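Local structure of DPS family dna-binding stress response protein (2C41) at residues C[13-18]-C[130-135]; C[21-26]-C[78-83]; C[52-57]-C[140-145]; C[63-68]-C[123-128]; C[87-92]-C[99-104]. The protein probably binds and oxidises iron as a twelve-subunit Dps-type ferritin-like assembly and may bind DNA. All blocks are in the same frame, centred on the assembly; numbering follows the deposited sequence.

In the fold
From the N terminus, helix 6-35 opens interactions 1 and 2, and helix 41-68 then opens 3 and 4. The first loop to close is that of interaction 2, where short helix 80-83 meets residues 21-26. Interaction 5 follows in series, its loop 87-92 fastened to the start of helix 95-122. Interaction 4 closes next, at the N-terminal end of helix 126-149, enclosing interaction 5 and crossing interaction 2. Interaction 1 closes at 130-135 around interactions 2, 4 and 5. Interaction 3 closes last, at 140-145; it crosses interactions 1 and 2 and encloses 4 and 5. Interactions 1, 3 and 4 join the long bundle helices, whereas 2 and 5 fasten the connection between helices 41-68 and 95-122.

Interaction 1: C[13-18]-C[130-135]; sequences TTLKRE and DLYTRL
The phenol of Y132 spans the gap between two helices and ends against T14, L15 and E18. Its polar contact is one hydrogen bond: Y132 OH donates to T14 OG1 at 2.8 Å, with OG1 at the ring edge, near its plane. The threonine puts this oxygen between its backbone N and carbonyl carbon (chi1 77°), from where OG1 is also bonded to V11 O one turn earlier. The remaining contacts are apolar. L15 CD2 approaches Y132 CZ to 3.9 Å, and E18 CG lies 3.4 Å from Y132 CE2; both arrive obliquely to the ring. A bend at the second torsion of E18 (-84°) keeps its carboxylate beside the same ring corner, with R17 at long salt-bridge range. Between the segments the helix axes stay 12.7 Å apart and run roughly parallel, at 29°, which is why so long a side chain makes most of the contact. Helix 95-122 flanks it through D116, E112 and M113, while helix 41-68 supplies R65 and S66 beside L15.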
# COMPACT_ATOMS: atom_id res chain seq x y z
N THR C 13 -35.57 -20.85 -0.84
CA THR C 13 -36.35 -20.31 0.28
C THR C 13 -35.43 -19.96 1.46
O THR C 13 -35.55 -18.88 2.03
CB THR C 13 -37.48 -21.29 0.69
OG1 THR C 13 -38.40 -21.42 -0.41
CG2 THR C 13 -38.22 -20.80 1.92
N THR C 14 -34.49 -20.85 1.78
CA THR C 14 -33.55 -20.59 2.88
C THR C 14 -32.70 -19.36 2.60
O THR C 14 -32.46 -18.55 3.50
CB THR C 14 -32.63 -21.79 3.23
OG1 THR C 14 -31.57 -21.91 2.26
CG2 THR C 14 -33.43 -23.10 3.34
N LEU C 15 -32.25 -19.20 1.36
CA LEU C 15 -31.37 -18.07 1.02
C LEU C 15 -32.09 -16.73 1.18
O LEU C 15 -31.51 -15.76 1.64
CB LEU C 15 -30.77 -18.19 -0.38
CG LEU C 15 -29.70 -19.28 -0.52
CD1 LEU C 15 -29.53 -19.73 -1.97
CD2 LEU C 15 -28.34 -18.83 0.10
N LYS C 16 -33.37 -16.69 0.80
CA LYS C 16 -34.15 -15.46 0.95
C LYS C 16 -34.29 -15.09 2.43
O LYS C 16 -34.09 -13.92 2.80
CB LYS C 16 -35.52 -15.60 0.29
CG LYS C 16 -35.46 -15.69 -1.23
CD LYS C 16 -36.74 -15.13 -1.83
CE LYS C 16 -37.25 -15.92 -3.03
NZ LYS C 16 -36.26 -16.57 -3.93
N ARG C 17 -34.63 -16.07 3.26
CA ARG C 17 -34.74 -15.85 4.70
C ARG C 17 -33.41 -15.40 5.30
O ARG C 17 -33.36 -14.44 6.07
CB ARG C 17 -35.25 -17.12 5.41
CG ARG C 17 -35.28 -17.00 6.94
CD ARG C 17 -36.03 -18.18 7.62
NE ARG C 17 -35.85 -19.45 6.91
CZ ARG C 17 -34.73 -20.17 6.87
NH1 ARG C 17 -33.64 -19.76 7.50
NH2 ARG C 17 -34.70 -21.32 6.19
N GLU C 18 -32.34 -16.11 4.93
CA GLU C 18 -31.01 -15.81 5.44
C GLU C 18 -30.56 -14.41 5.00
O GLU C 18 -30.02 -13.64 5.81
CB GLU C 18 -30.03 -16.90 5.00
CG GLU C 18 -30.29 -18.27 5.65
CD GLU C 18 -29.66 -18.42 7.03
OE1 GLU C 18 -29.06 -17.45 7.55
OE2 GLU C 18 -29.76 -19.54 7.61
N ASP C 130 -21.56 -24.85 1.94
CA ASP C 130 -20.27 -24.24 2.29
C ASP C 130 -20.44 -22.79 2.71
O ASP C 130 -19.82 -22.36 3.69
CB ASP C 130 -19.28 -24.34 1.12
CG ASP C 130 -17.95 -23.70 1.45
OD1 ASP C 130 -17.22 -24.25 2.31
OD2 ASP C 130 -17.64 -22.64 0.89
N LEU C 131 -21.26 -22.04 1.98
CA LEU C 131 -21.54 -20.65 2.30
C LEU C 131 -22.06 -20.54 3.73
O LEU C 131 -21.53 -19.77 4.53
CB LEU C 131 -22.53 -20.05 1.29
CG LEU C 131 -22.93 -18.58 1.48
CD1 LEU C 131 -21.71 -17.67 1.52
CD2 LEU C 131 -23.90 -18.16 0.39
N TYR C 132 -23.09 -21.33 4.06
CA TYR C 132 -23.64 -21.32 5.41
C TYR C 132 -22.62 -21.75 6.46
O TYR C 132 -22.59 -21.21 7.57
CB TYR C 132 -24.88 -22.22 5.49
CG TYR C 132 -26.11 -21.67 4.79
CD1 TYR C 132 -26.93 -22.51 4.02
CD2 TYR C 132 -26.45 -20.32 4.88
CE1 TYR C 132 -28.05 -22.01 3.38
CE2 TYR C 132 -27.57 -19.81 4.24
CZ TYR C 132 -28.37 -20.66 3.49
OH TYR C 132 -29.48 -20.16 2.88
N THR C 133 -21.80 -22.73 6.10
CA THR C 133 -20.77 -23.27 6.99
C THR C 133 -19.71 -22.22 7.33
O THR C 133 -19.27 -22.13 8.48
CB THR C 133 -20.14 -24.53 6.41
OG1 THR C 133 -21.14 -25.54 6.28
CG2 THR C 133 -19.02 -25.07 7.32
N ARG C 134 -19.32 -21.43 6.34
CA ARG C 134 -18.37 -20.33 6.56
C ARG C 134 -19.01 -19.19 7.37
O ARG C 134 -18.44 -18.73 8.37
CB ARG C 134 -17.83 -19.81 5.21
CG ARG C 134 -16.97 -18.54 5.33
CD ARG C 134 -16.17 -18.26 4.06
NE ARG C 134 -17.00 -18.23 2.86
CZ ARG C 134 -17.74 -17.20 2.45
NH1 ARG C 134 -18.45 -17.30 1.33
NH2 ARG C 134 -17.77 -16.06 3.14
N LEU C 135 -20.18 -18.74 6.93
CA LEU C 135 -20.83 -17.59 7.55
C LEU C 135 -21.21 -17.84 9.01
O LEU C 135 -21.11 -16.94 9.84
CB LEU C 135 -22.05 -17.14 6.75
CG LEU C 135 -21.82 -16.62 5.32
CD1 LEU C 135 -23.12 -16.00 4.79
CD2 LEU C 135 -20.65 -15.64 5.25

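Interaction 2: C[21-26]-C[78-83]; sequences NAVVMY and ADYLKV
V23 lies over one face of the Y80 ring, and V24 meets L81 beside it. The first pair is a CH-pi contact: V23 CG1 stands 4.2 Å from the centroid of the Y80 ring and only 11° off its normal, which places the methyl over the ring centre. The other branch of the same valine reaches the ring margin, with V23 CG2 3.6 Å from Y80 CE1. Both methyls can face the ring because CG1 is anti to the V23 backbone N (chi1 170°) while CG2 lies beside that nitrogen, which sets one methyl over the centre and the other over the CD1-CE1 margin of the same face.

The second pair is purely aliphatic. V24 CG2 touches L81 CD2 at 3.7 Å, the two side chains crossing at about a right angle.

Hydrogen bonding across the segments is absent; the polar bonds are local. K82 NZ folds back on A78 O at 3.0 Å, approaching from above the carbonyl plane, and Y80 OH makes a weak bond to Q19 just before residues 21-26. A neighbouring subunit also reaches the site: its W34 packs on Y80 and its A78 on L81. A short helix within the long connection between the second and third bundle helices, seated on the first helix at a subunit interface, is characteristic of the Dps branch of the ferritin-like fold.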
# COMPACT_ATOMS: atom_id res chain seq x y z
N ASN C 21 -32.48 -11.84 6.91
CA ASN C 21 -31.91 -11.80 8.26
C ASN C 21 -30.62 -10.99 8.33
O ASN C 21 -30.40 -10.25 9.29
CB ASN C 21 -31.69 -13.20 8.84
CG ASN C 21 -32.98 -13.88 9.27
OD1 ASN C 21 -33.01 -15.09 9.51
ND2 ASN C 21 -34.05 -13.11 9.38
N ALA C 22 -29.77 -11.13 7.31
CA ALA C 22 -28.51 -10.37 7.26
C ALA C 22 -28.80 -8.87 7.19
O ALA C 22 -28.14 -8.07 7.87
CB ALA C 22 -27.67 -10.82 6.09
N VAL C 23 -29.78 -8.49 6.38
CA VAL C 23 -30.17 -7.08 6.24
C VAL C 23 -30.68 -6.51 7.58
O VAL C 23 -30.23 -5.45 8.02
CB VAL C 23 -31.23 -6.89 5.13
CG1 VAL C 23 -31.80 -5.46 5.15
CG2 VAL C 23 -30.61 -7.22 3.76
N VAL C 24 -31.61 -7.22 8.22
CA VAL C 24 -32.18 -6.75 9.50
C VAL C 24 -31.11 -6.74 10.60
O VAL C 24 -31.04 -5.79 11.39
CB VAL C 24 -33.42 -7.59 9.93
CG1 VAL C 24 -33.90 -7.21 11.35
CG2 VAL C 24 -34.52 -7.40 8.92
N MET C 25 -30.30 -7.79 10.65
CA MET C 25 -29.22 -7.87 11.63
C MET C 25 -28.23 -6.72 11.46
O MET C 25 -27.77 -6.13 12.43
CB MET C 25 -28.50 -9.20 11.46
CG MET C 25 -27.71 -9.58 12.67
SD MET C 25 -28.82 -9.95 14.04
CE MET C 25 -27.55 -10.24 15.26
N TYR C 26 -27.91 -6.41 10.20
CA TYR C 26 -27.04 -5.28 9.91
C TYR C 26 -27.65 -3.97 10.42
O TYR C 26 -26.99 -3.19 11.12
CB TYR C 26 -26.75 -5.18 8.41
CG TYR C 26 -26.04 -3.89 8.09
CD1 TYR C 26 -24.73 -3.69 8.52
CD2 TYR C 26 -26.69 -2.86 7.42
CE1 TYR C 26 -24.06 -2.50 8.26
CE2 TYR C 26 -26.02 -1.65 7.16
CZ TYR C 26 -24.71 -1.49 7.59
OH TYR C 26 -24.02 -0.33 7.35
N ALA C 78 -39.62 -3.38 0.85
CA ALA C 78 -40.78 -3.72 1.68
C ALA C 78 -40.86 -5.22 2.04
O ALA C 78 -41.58 -5.59 2.97
CB ALA C 78 -42.08 -3.25 1.02
N ASP C 79 -40.12 -6.06 1.31
CA ASP C 79 -40.15 -7.50 1.54
C ASP C 79 -39.28 -7.97 2.71
O ASP C 79 -39.56 -9.02 3.29
CB ASP C 79 -39.77 -8.28 0.27
CG ASP C 79 -40.87 -8.27 -0.80
OD1 ASP C 79 -40.62 -8.79 -1.91
OD2 ASP C 79 -41.97 -7.76 -0.53
N TYR C 80 -38.25 -7.21 3.07
CA TYR C 80 -37.27 -7.69 4.05
C TYR C 80 -37.89 -8.08 5.39
O TYR C 80 -37.63 -9.16 5.90
CB TYR C 80 -36.14 -6.69 4.25
CG TYR C 80 -35.16 -6.67 3.09
CD1 TYR C 80 -34.37 -7.79 2.81
CD2 TYR C 80 -35.01 -5.53 2.30
CE1 TYR C 80 -33.47 -7.79 1.73
CE2 TYR C 80 -34.11 -5.51 1.23
CZ TYR C 80 -33.34 -6.64 0.96
OH TYR C 80 -32.44 -6.63 -0.08
N LEU C 81 -38.73 -7.20 5.93
CA LEU C 81 -39.36 -7.46 7.22
C LEU C 81 -40.46 -8.53 7.16
O LEU C 81 -40.87 -9.06 8.19
CB LEU C 81 -39.88 -6.16 7.83
CG LEU C 81 -38.80 -5.16 8.26
CD1 LEU C 81 -39.43 -3.95 8.88
CD2 LEU C 81 -37.81 -5.78 9.23
N LYS C 82 -40.91 -8.84 5.95
CA LYS C 82 -41.90 -9.90 5.73
C LYS C 82 -41.26 -11.28 5.71
O LYS C 82 -41.93 -12.28 6.01
CB LYS C 82 -42.65 -9.68 4.42
CG LYS C 82 -43.50 -8.43 4.38
CD LYS C 82 -44.35 -8.42 3.13
CE LYS C 82 -45.31 -7.23 3.12
NZ LYS C 82 -44.60 -5.95 2.85
N VAL C 83 -39.97 -11.33 5.38
CA VAL C 83 -39.26 -12.58 5.13
C VAL C 83 -38.32 -12.91 6.30
O VAL C 83 -38.11 -14.08 6.63
CB VAL C 83 -38.50 -12.48 3.77
CG1 VAL C 83 -37.60 -13.69 3.53
CG2 VAL C 83 -39.49 -12.32 2.61

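Interaction 3: C[52-57]-C[140-145]; sequences GSEVFA and QKHRWF
E54 OE2 is gripped by two donors, K141 NZ and H142 NE2, both from the opposing helix. The imidazole bond is the shorter, H142 NE2 to E54 OE2 at 2.7 Å, and nearly straight, with an N-H...O angle of 162°. The oxygen lies close to the imidazole plane, but the donor meets OE2 on its anti side, 31° out of the carboxylate plane. K141 takes the syn lone pair instead: its NZ stands 3.0 Å from E54 OE2 in a salt bridge. A weak bond of 3.1 Å joins K141 NZ to E54 OE1. A bend at the third torsion of K141 brings the ammonium across the carboxylate. The two helices belong to a ferritin-like bundle; here they run almost antiparallel, at 160°, with axes 11.3 Å apart, so long side chains bridge the distance. With an alanine at the E54 position, the K141 ammonium is likely to lose this counter-charge and the H142 ring a bond that fixes its turn.

Carbon contacts also border the imidazole. E54 CB sits in its plane, 3.7 Å from H142 CE1, and V55 CG2 comes to the edge at 3.8 Å from the same H142 CE1. V55 also touches M25 and Y29 of helix 6-35, and the ring of H106 meets that of H142. M68 of a neighbouring subunit packs on K141.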
# COMPACT_ATOMS: atom_id res chain seq x y z
N GLY C 52 -21.16 -5.39 12.80
CA GLY C 52 -22.12 -4.94 11.79
C GLY C 52 -21.56 -5.03 10.38
O GLY C 52 -22.26 -5.45 9.46
N SER C 53 -20.30 -4.64 10.21
CA SER C 53 -19.64 -4.70 8.90
C SER C 53 -19.47 -6.12 8.39
O SER C 53 -19.57 -6.37 7.19
CB SER C 53 -18.28 -4.01 8.94
OG SER C 53 -18.46 -2.61 8.98
N GLU C 54 -19.20 -7.06 9.30
CA GLU C 54 -19.07 -8.46 8.93
C GLU C 54 -20.41 -9.07 8.53
O GLU C 54 -20.48 -9.82 7.55
CB GLU C 54 -18.42 -9.26 10.05
CG GLU C 54 -16.94 -8.91 10.20
CD GLU C 54 -16.22 -9.83 11.15
OE1 GLU C 54 -15.19 -10.41 10.74
OE2 GLU C 54 -16.68 -9.99 12.31
N VAL C 55 -21.47 -8.72 9.24
CA VAL C 55 -22.82 -9.12 8.85
C VAL C 55 -23.19 -8.48 7.50
O VAL C 55 -23.73 -9.15 6.63
CB VAL C 55 -23.87 -8.76 9.91
CG1 VAL C 55 -25.28 -9.01 9.38
CG2 VAL C 55 -23.64 -9.58 11.19
N PHE C 56 -22.85 -7.20 7.34
CA PHE C 56 -23.14 -6.48 6.10
C PHE C 56 -22.65 -7.23 4.87
O PHE C 56 -23.40 -7.37 3.89
CB PHE C 56 -22.48 -5.10 6.11
CG PHE C 56 -22.59 -4.38 4.79
CD1 PHE C 56 -21.54 -4.39 3.88
CD2 PHE C 56 -23.77 -3.73 4.45
CE1 PHE C 56 -21.65 -3.74 2.65
CE2 PHE C 56 -23.90 -3.08 3.21
CZ PHE C 56 -22.83 -3.09 2.32
N ALA C 57 -21.41 -7.71 4.92
CA ALA C 57 -20.77 -8.40 3.80
C ALA C 57 -21.56 -9.63 3.36
O ALA C 57 -21.50 -10.04 2.20
CB ALA C 57 -19.35 -8.80 4.17
N GLN C 140 -20.88 -17.13 15.17
CA GLN C 140 -20.42 -17.73 16.43
C GLN C 140 -19.37 -16.85 17.12
O GLN C 140 -19.36 -16.74 18.35
CB GLN C 140 -19.92 -19.15 16.19
CG GLN C 140 -21.08 -20.09 15.86
CD GLN C 140 -20.67 -21.42 15.26
OE1 GLN C 140 -19.68 -21.52 14.53
NE2 GLN C 140 -21.47 -22.45 15.54
N LYS C 141 -18.52 -16.20 16.33
CA LYS C 141 -17.54 -15.26 16.88
C LYS C 141 -18.24 -14.06 17.52
O LYS C 141 -17.93 -13.68 18.66
CB LYS C 141 -16.56 -14.77 15.81
CG LYS C 141 -15.51 -13.78 16.36
CD LYS C 141 -14.58 -13.24 15.26
CE LYS C 141 -15.33 -12.28 14.32
NZ LYS C 141 -14.39 -11.47 13.50
N HIS C 142 -19.20 -13.49 16.80
CA HIS C 142 -19.97 -12.34 17.27
C HIS C 142 -20.69 -12.65 18.57
O HIS C 142 -20.68 -11.84 19.50
CB HIS C 142 -20.99 -11.92 16.22
CG HIS C 142 -20.38 -11.33 14.98
ND1 HIS C 142 -21.13 -11.03 13.86
CD2 HIS C 142 -19.10 -10.98 14.68
CE1 HIS C 142 -20.34 -10.52 12.93
NE2 HIS C 142 -19.10 -10.48 13.40
N ARG C 143 -21.31 -13.82 18.63
CA ARG C 143 -22.04 -14.27 19.82
C ARG C 143 -21.10 -14.38 21.03
O ARG C 143 -21.44 -13.94 22.13
CB ARG C 143 -22.73 -15.61 19.54
CG ARG C 143 -23.38 -16.23 20.76
CD ARG C 143 -23.92 -17.63 20.45
NE ARG C 143 -24.38 -18.28 21.67
CZ ARG C 143 -23.61 -18.97 22.50
NH1 ARG C 143 -24.14 -19.52 23.59
NH2 ARG C 143 -22.30 -19.13 22.24
N TRP C 144 -19.93 -14.98 20.82
CA TRP C 144 -18.94 -15.09 21.88
C TRP C 144 -18.52 -13.70 22.42
O TRP C 144 -18.57 -13.47 23.63
CB TRP C 144 -17.74 -15.92 21.40
CG TRP C 144 -16.48 -15.67 22.17
CD1 TRP C 144 -16.32 -15.69 23.53
CD2 TRP C 144 -15.21 -15.37 21.61
NE1 TRP C 144 -15.01 -15.39 23.85
CE2 TRP C 144 -14.31 -15.20 22.68
CE3 TRP C 144 -14.74 -15.22 20.29
CZ2 TRP C 144 -12.96 -14.88 22.49
CZ3 TRP C 144 -13.39 -14.91 20.10
CH2 TRP C 144 -12.52 -14.74 21.19
N PHE C 145 -18.13 -12.79 21.53
CA PHE C 145 -17.77 -11.41 21.92
C PHE C 145 -18.86 -10.75 22.76
O PHE C 145 -18.59 -10.21 23.84
CB PHE C 145 -17.50 -10.55 20.68
CG PHE C 145 -16.04 -10.48 20.27
CD1 PHE C 145 -15.38 -11.62 19.83
CD2 PHE C 145 -15.36 -9.27 20.29
CE1 PHE C 145 -14.03 -11.56 19.44
CE2 PHE C 145 -14.01 -9.20 19.90
CZ PHE C 145 -13.35 -10.34 19.48

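Interaction 4: C[63-68]-C[123-128]; sequences AERSLM and AGDIGT
R65 points its guanidinium edge-on at the N-cap of helix 126-149, meeting D125 and T128 in its own plane. Here helix 95-122 ends in a Schellman motif at G124, and D125 caps the helix that follows. R65 starts out with CG opposite its backbone N (chi1 -169°) and bends at the second torsion, which swings the guanidinium to the cap. The arginine and the aspartate approach from opposite directions. R65 NE donates to T128 OG1 at 2.8 Å along an almost straight line (177°), while R65 NH1 forms a salt bridge with the syn lone pair of D125 OD1 at 3.0 Å. The carboxylate is rotated 38° from the guanidinium plane.

D125 is also held by the helix it caps, whose donors come from above the carboxylate plane. T128 N gives the capping bond to D125 OD1, 3.1 Å away, so OD1 serves two donors. T128 OG1 donates to D125 OD2 at 2.6 Å while accepting from R65 NE, which fixes its rotation. A methionine replacing R65 would probably deprive D125 of its charged mate and T128 OG1 of a donor, leaving the cap less firmly tied to helix 41-68.

The remaining amino group, R65 NH2, bonds Q140 of a neighbouring subunit, so the guanidinium also joins two chains. Over one guanidinium face, G127 CA approaches R65 NH1 to 3.4 Å, so close that a side-chain carbon on G127 would clash with that nitrogen.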
# COMPACT_ATOMS: atom_id res chain seq x y z
N ALA C 63 -27.50 -12.93 -1.26
CA ALA C 63 -28.35 -12.49 -2.35
C ALA C 63 -27.88 -13.07 -3.68
O ALA C 63 -28.66 -13.65 -4.43
CB ALA C 63 -28.39 -10.97 -2.42
N GLU C 64 -26.58 -12.94 -3.96
CA GLU C 64 -26.06 -13.42 -5.24
C GLU C 64 -26.04 -14.95 -5.34
O GLU C 64 -26.11 -15.50 -6.44
CB GLU C 64 -24.72 -12.76 -5.56
CG GLU C 64 -24.86 -11.23 -5.61
CD GLU C 64 -23.84 -10.55 -6.49
OE1 GLU C 64 -22.71 -11.06 -6.63
OE2 GLU C 64 -24.20 -9.48 -7.03
N ARG C 65 -26.00 -15.63 -4.19
CA ARG C 65 -26.12 -17.10 -4.20
C ARG C 65 -27.44 -17.53 -4.87
O ARG C 65 -27.46 -18.47 -5.66
CB ARG C 65 -26.00 -17.69 -2.80
CG ARG C 65 -25.86 -19.23 -2.78
CD ARG C 65 -24.49 -19.70 -3.32
NE ARG C 65 -24.49 -21.14 -3.63
CZ ARG C 65 -23.68 -21.72 -4.51
NH1 ARG C 65 -23.78 -23.03 -4.74
NH2 ARG C 65 -22.77 -21.01 -5.17
N SER C 66 -28.53 -16.81 -4.57
CA SER C 66 -29.82 -17.09 -5.21
C SER C 66 -29.73 -16.96 -6.73
O SER C 66 -30.25 -17.82 -7.46
CB SER C 66 -30.91 -16.17 -4.66
OG SER C 66 -31.22 -16.51 -3.32
N LEU C 67 -29.08 -15.90 -7.21
CA LEU C 67 -28.88 -15.70 -8.65
C LEU C 67 -28.06 -16.81 -9.29
O LEU C 67 -28.35 -17.24 -10.40
CB LEU C 67 -28.20 -14.35 -8.92
CG LEU C 67 -28.94 -13.01 -8.88
CD1 LEU C 67 -30.38 -13.06 -9.39
CD2 LEU C 67 -28.88 -12.39 -7.53
N MET C 68 -27.04 -17.29 -8.57
CA MET C 68 -26.17 -18.36 -9.07
C MET C 68 -26.90 -19.70 -9.18
O MET C 68 -26.43 -20.62 -9.88
CB MET C 68 -24.93 -18.49 -8.20
CG MET C 68 -24.00 -17.30 -8.32
SD MET C 68 -22.63 -17.39 -7.14
CE MET C 68 -22.71 -15.72 -6.54
N ALA C 123 -29.81 -31.41 -0.76
CA ALA C 123 -30.08 -31.02 -2.15
C ALA C 123 -28.88 -31.26 -3.07
O ALA C 123 -28.98 -31.07 -4.29
CB ALA C 123 -30.51 -29.57 -2.22
N GLY C 124 -27.75 -31.65 -2.48
CA GLY C 124 -26.50 -31.82 -3.22
C GLY C 124 -25.83 -30.49 -3.55
O GLY C 124 -24.89 -30.45 -4.34
N ASP C 125 -26.31 -29.42 -2.94
CA ASP C 125 -25.81 -28.06 -3.19
C ASP C 125 -24.62 -27.78 -2.27
O ASP C 125 -24.74 -27.08 -1.26
CB ASP C 125 -26.92 -27.02 -3.00
CG ASP C 125 -26.50 -25.62 -3.42
OD1 ASP C 125 -25.29 -25.38 -3.71
OD2 ASP C 125 -27.38 -24.74 -3.43
N ILE C 126 -23.46 -28.33 -2.64
CA ILE C 126 -22.26 -28.22 -1.80
C ILE C 126 -21.80 -26.76 -1.61
O ILE C 126 -21.30 -26.41 -0.54
CB ILE C 126 -21.09 -29.13 -2.30
CG1 ILE C 126 -20.59 -28.70 -3.69
CG2 ILE C 126 -21.51 -30.62 -2.27
CD1 ILE C 126 -19.42 -29.51 -4.23
N GLY C 127 -22.00 -25.94 -2.63
CA GLY C 127 -21.62 -24.52 -2.55
C GLY C 127 -22.42 -23.76 -1.50
O GLY C 127 -21.85 -23.03 -0.70
N THR C 128 -23.73 -23.94 -1.52
CA THR C 128 -24.59 -23.25 -0.55
C THR C 128 -24.37 -23.77 0.86
O THR C 128 -24.35 -22.98 1.81
CB THR C 128 -26.07 -23.36 -0.94
OG1 THR C 128 -26.26 -22.73 -2.21
CG2 THR C 128 -26.96 -22.69 0.10

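Interaction 5: C[87-92]-C[99-104]; sequences TPSSGQ and IEEAIA
E101 reaches from helix 95-122 to S89 in the loop before it, part of the long connection that joins the two halves of the ferritin-like bundle. From CB the chain runs straight out, with CG anti to the backbone N (chi1 -176°) and the next bond extended too, so CB and CG serve as the arm. The carboxylate carbon, E101 CD, arrives 3.9 Å from S89 CB. There the two oxygens divide the work. E101 OE2 accepts the S89 hydroxyl on its syn lone pair, a short hydrogen bond of 2.6 Å from S89 OG, and is also bonded to the Y32 hydroxyl of helix 6-35. K31 of that helix bonds S89 OG, so the serine links a lysine with a carboxylate. E101 OE1 lies 4.4 Å from S90 N, too far for a direct bond, and one water closes the gap: it donates to E101 OE1 at 2.6 Å and accepts from S90 N at 2.9 Å.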
# COMPACT_ATOMS: atom_id res chain seq x y z
N THR C 87 -35.52 -10.67 14.97
CA THR C 87 -36.33 -9.58 15.49
C THR C 87 -35.73 -8.23 15.08
O THR C 87 -34.57 -7.93 15.43
CB THR C 87 -36.42 -9.63 17.04
OG1 THR C 87 -37.08 -10.84 17.43
CG2 THR C 87 -37.20 -8.44 17.57
N PRO C 88 -36.50 -7.41 14.34
CA PRO C 88 -36.00 -6.06 14.10
C PRO C 88 -36.07 -5.27 15.40
O PRO C 88 -37.06 -5.35 16.13
CB PRO C 88 -36.97 -5.50 13.05
CG PRO C 88 -38.24 -6.25 13.27
CD PRO C 88 -37.83 -7.63 13.72
N SER C 89 -35.00 -4.54 15.72
CA SER C 89 -34.92 -3.85 17.00
C SER C 89 -36.00 -2.79 17.09
O SER C 89 -36.26 -2.08 16.12
CB SER C 89 -33.54 -3.21 17.17
OG SER C 89 -33.36 -2.81 18.52
N SER C 90 -36.61 -2.67 18.27
CA SER C 90 -37.70 -1.74 18.49
C SER C 90 -37.54 -1.00 19.82
O SER C 90 -37.28 -1.62 20.86
CB SER C 90 -39.03 -2.49 18.45
OG SER C 90 -40.13 -1.62 18.62
N GLY C 91 -37.68 0.32 19.78
CA GLY C 91 -37.74 1.15 20.98
C GLY C 91 -36.41 1.47 21.63
O GLY C 91 -35.34 1.01 21.19
N GLN C 92 -36.47 2.28 22.68
CA GLN C 92 -35.27 2.67 23.42
C GLN C 92 -34.77 1.49 24.25
O GLN C 92 -35.54 0.84 24.95
CB GLN C 92 -35.58 3.87 24.33
CG GLN C 92 -36.16 5.08 23.60
CD GLN C 92 -35.12 5.93 22.89
OE1 GLN C 92 -34.02 6.16 23.40
NE2 GLN C 92 -35.46 6.42 21.70
N ILE C 99 -27.12 -5.69 23.64
CA ILE C 99 -26.24 -6.87 23.60
C ILE C 99 -27.04 -8.17 23.72
O ILE C 99 -26.81 -9.11 22.96
CB ILE C 99 -25.12 -6.75 24.65
CG1 ILE C 99 -24.21 -5.55 24.32
CG2 ILE C 99 -24.28 -8.04 24.70
CD1 ILE C 99 -23.09 -5.30 25.32
N GLU C 100 -27.99 -8.21 24.66
CA GLU C 100 -28.85 -9.38 24.84
C GLU C 100 -29.68 -9.67 23.58
O GLU C 100 -29.82 -10.82 23.16
CB GLU C 100 -29.74 -9.21 26.06
CG GLU C 100 -28.95 -9.06 27.37
CD GLU C 100 -28.75 -10.36 28.13
OE1 GLU C 100 -28.74 -11.44 27.49
OE2 GLU C 100 -28.60 -10.31 29.37
N GLU C 101 -30.23 -8.61 22.98
CA GLU C 101 -31.00 -8.72 21.74
C GLU C 101 -30.13 -9.27 20.61
O GLU C 101 -30.54 -10.18 19.89
CB GLU C 101 -31.56 -7.35 21.35
CG GLU C 101 -32.47 -7.37 20.13
CD GLU C 101 -33.13 -6.03 19.89
OE1 GLU C 101 -34.33 -5.91 20.22
OE2 GLU C 101 -32.45 -5.10 19.40
N ALA C 102 -28.92 -8.72 20.48
CA ALA C 102 -27.97 -9.16 19.45
C ALA C 102 -27.65 -10.65 19.61
O ALA C 102 -27.67 -11.40 18.63
CB ALA C 102 -26.69 -8.33 19.50
N ILE C 103 -27.37 -11.07 20.84
CA ILE C 103 -27.07 -12.47 21.12
C ILE C 103 -28.22 -13.38 20.69
O ILE C 103 -28.00 -14.37 19.98
CB ILE C 103 -26.75 -12.70 22.60
CG1 ILE C 103 -25.39 -12.07 22.95
CG2 ILE C 103 -26.71 -14.21 22.92
CD1 ILE C 103 -25.19 -11.82 24.43
N ALA C 104 -29.44 -13.03 21.11
CA ALA C 104 -30.62 -13.82 20.77
C ALA C 104 -30.78 -13.96 19.26
O ALA C 104 -31.05 -15.05 18.75
CB ALA C 104 -31.87 -13.20 21.40
O HOH W 1 -36.47 -4.51 20.49